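Local coordinates for ErfK/YbiS/YcfS/YnhG family protein (Xylanimonas cellulosilytica, PDB 4LPQ), which probably acts as a peptidoglycan L,D-transpeptidase in cell wall synthesis, pairing a YkuD-type catalytic domain with a putative peptidoglycan-binding domain, at residues W50-A55 with Q69-A74. Numbering follows the deposited sequence.
Sequences WAFQKA and QAALDA
Phe52 reaches from helix 43-56 to Ala71 and Leu72 on helix 66-74, joining two helices of the three-helix bundle that makes up the putative peptidoglycan-binding domain. With CG anti to the backbone N (chi1 -176°), the Phe52 ring is carried toward helix 66-74. Phe52 CZ leads, coming within 3.5 Å of Leu72 N, while the carbonyl of Ala71 sits at the ring edge. Beside it Ala71 CB lies 3.7 Å from Phe52 CZ. Over one face hangs Leu72: Leu72 CD2 makes a CH-pi contact 3.6 Å from the centroid of the Phe52 ring, only 7° off the normal. The ring thus meets apolar side chains and the peptide between Ala71 and Leu72, touched at both edge and face. Leu27 of helix 18-30 touches both Phe52 and Leu72, bringing in the third helix, and Tyr32 meets the Phe52 ring edge-to-face. An alanine at Phe52 would strip the ring from this interface, which would probably open a gap beside Ala71 and deprive Leu72 CD2 of its aromatic face. One residue on, Gln53 hydrogen-bonds Gly62 N through OE1, and through NE2 Asp61 OD1 in the connecting loop and Thr68 OG1 of helix 66-74. On the outer side of that helix, Gln69 NE2 bonds Asp73 OD1 at 3.1 Å; the bond is bent, 137° at the hydrogen, and arrives from above the carboxylate plane.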
loop_
_atom_site.group_PDB
_atom_site.type_symbol
_atom_site.label_atom_id
_atom_site.label_comp_id
_atom_site.label_asym_id
_atom_site.label_seq_id
_atom_site.Cartn_x
_atom_site.Cartn_y
_atom_site.Cartn_z
ATOM N N TRP A 50 0.750 -1.328 8.937
ATOM C CA TRP A 50 1.109 -2.478 8.108
ATOM C C TRP A 50 2.133 -2.080 7.073
ATOM O O TRP A 50 3.095 -2.778 6.842
ATOM C CB TRP A 50 -0.106 -3.054 7.469
ATOM C CG TRP A 50 -0.994 -3.885 8.382
ATOM C CD1 TRP A 50 -0.681 -4.437 9.583
ATOM C CD2 TRP A 50 -2.340 -4.282 8.125
ATOM N NE1 TRP A 50 -1.725 -5.187 10.077
ATOM C CE2 TRP A 50 -2.781 -5.121 9.214
ATOM C CE3 TRP A 50 -3.211 -4.055 7.090
ATOM C CZ2 TRP A 50 -4.052 -5.645 9.273
ATOM C CZ3 TRP A 50 -4.474 -4.588 7.122
ATOM C CH2 TRP A 50 -4.883 -5.378 8.195
ATOM N N ALA A 51 1.954 -0.899 6.426
ATOM C CA ALA A 51 2.958 -0.442 5.456
ATOM C C ALA A 51 4.302 -0.294 6.093
ATOM O O ALA A 51 5.327 -0.612 5.517
ATOM C CB ALA A 51 2.523 0.839 4.866
ATOM N N PHE A 52 4.326 0.246 7.316
ATOM C CA PHE A 52 5.572 0.443 8.020
ATOM C C PHE A 52 6.273 -0.845 8.360
ATOM O O PHE A 52 7.453 -1.041 8.141
ATOM C CB PHE A 52 5.338 1.268 9.278
ATOM C CG PHE A 52 6.646 1.575 9.975
ATOM C CD1 PHE A 52 7.466 2.567 9.505
ATOM C CD2 PHE A 52 7.098 0.804 10.999
ATOM C CE1 PHE A 52 8.725 2.736 9.992
ATOM C CE2 PHE A 52 8.376 1.005 11.546
ATOM C CZ PHE A 52 9.225 1.966 11.013
ATOM N N GLN A 53 5.514 -1.765 8.965
ATOM C CA GLN A 53 6.066 -3.083 9.325
ATOM C C GLN A 53 6.554 -3.795 8.081
ATOM O O GLN A 53 7.630 -4.400 8.106
ATOM C CB GLN A 53 5.099 -3.940 10.142
ATOM C CG GLN A 53 4.773 -3.368 11.500
ATOM C CD GLN A 53 3.794 -4.143 12.263
ATOM O OE1 GLN A 53 2.784 -4.615 11.758
ATOM N NE2 GLN A 53 4.098 -4.253 13.558
ATOM N N LYS A 54 5.755 -3.797 7.016
ATOM C CA LYS A 54 6.239 -4.347 5.747
ATOM C C LYS A 54 7.547 -3.735 5.253
ATOM O O LYS A 54 8.476 -4.432 4.903
ATOM C CB LYS A 54 5.160 -4.139 4.675
ATOM C CG LYS A 54 3.926 -5.038 4.840
ATOM C CD LYS A 54 2.816 -4.655 3.900
ATOM C CE LYS A 54 1.768 -5.697 3.733
ATOM N NZ LYS A 54 0.823 -5.296 2.619
ATOM N N ALA A 55 7.602 -2.411 5.248
ATOM C CA ALA A 55 8.744 -1.734 4.724
ATOM C C ALA A 55 10.011 -2.138 5.516
ATOM O O ALA A 55 11.080 -2.357 4.995
ATOM C CB ALA A 55 8.525 -0.255 4.765
ATOM N N GLN A 69 8.806 -0.112 17.419
ATOM C CA GLN A 69 9.141 1.196 17.943
ATOM C C GLN A 69 10.589 1.548 17.622
ATOM O O GLN A 69 10.873 2.678 17.283
ATOM C CB GLN A 69 8.894 1.234 19.461
ATOM C CG GLN A 69 9.207 2.551 20.073
ATOM C CD GLN A 69 8.199 3.577 19.652
ATOM O OE1 GLN A 69 7.001 3.335 19.648
ATOM N NE2 GLN A 69 8.697 4.752 19.322
ATOM N N ALA A 70 11.496 0.579 17.734
ATOM C CA ALA A 70 12.860 0.846 17.392
ATOM C C ALA A 70 13.030 1.293 15.952
ATOM O O ALA A 70 13.792 2.210 15.641
ATOM C CB ALA A 70 13.755 -0.354 17.715
ATOM N N ALA A 71 12.289 0.623 15.053
ATOM C CA ALA A 71 12.372 0.980 13.643
ATOM C C ALA A 71 11.755 2.377 13.405
ATOM O O ALA A 71 12.244 3.152 12.562
ATOM C CB ALA A 71 11.728 -0.122 12.830
ATOM N N LEU A 72 10.669 2.684 14.096
ATOM C CA LEU A 72 10.066 4.001 14.001
ATOM C C LEU A 72 11.067 5.071 14.409
ATOM O O LEU A 72 11.219 6.108 13.772
ATOM C CB LEU A 72 8.791 4.057 14.818
ATOM C CG LEU A 72 7.596 3.415 14.214
ATOM C CD1 LEU A 72 6.570 3.186 15.248
ATOM C CD2 LEU A 72 7.040 4.216 13.030
ATOM N N ASP A 73 11.724 4.820 15.546
ATOM C CA ASP A 73 12.704 5.782 16.064
ATOM C C ASP A 73 13.885 5.923 15.093
ATOM O O ASP A 73 14.450 7.051 14.975
ATOM C CB ASP A 73 13.203 5.372 17.412
ATOM C CG ASP A 73 12.122 5.605 18.535
ATOM O OD1 ASP A 73 11.152 6.295 18.364
ATOM O OD2 ASP A 73 12.346 5.167 19.647
ATOM N N ALA A 74 14.277 4.815 14.433
ATOM C CA ALA A 74 15.341 4.877 13.457
ATOM C C ALA A 74 14.873 5.627 12.159
ATOM O O ALA A 74 15.698 6.023 11.334
ATOM C CB ALA A 74 15.824 3.489 13.062
#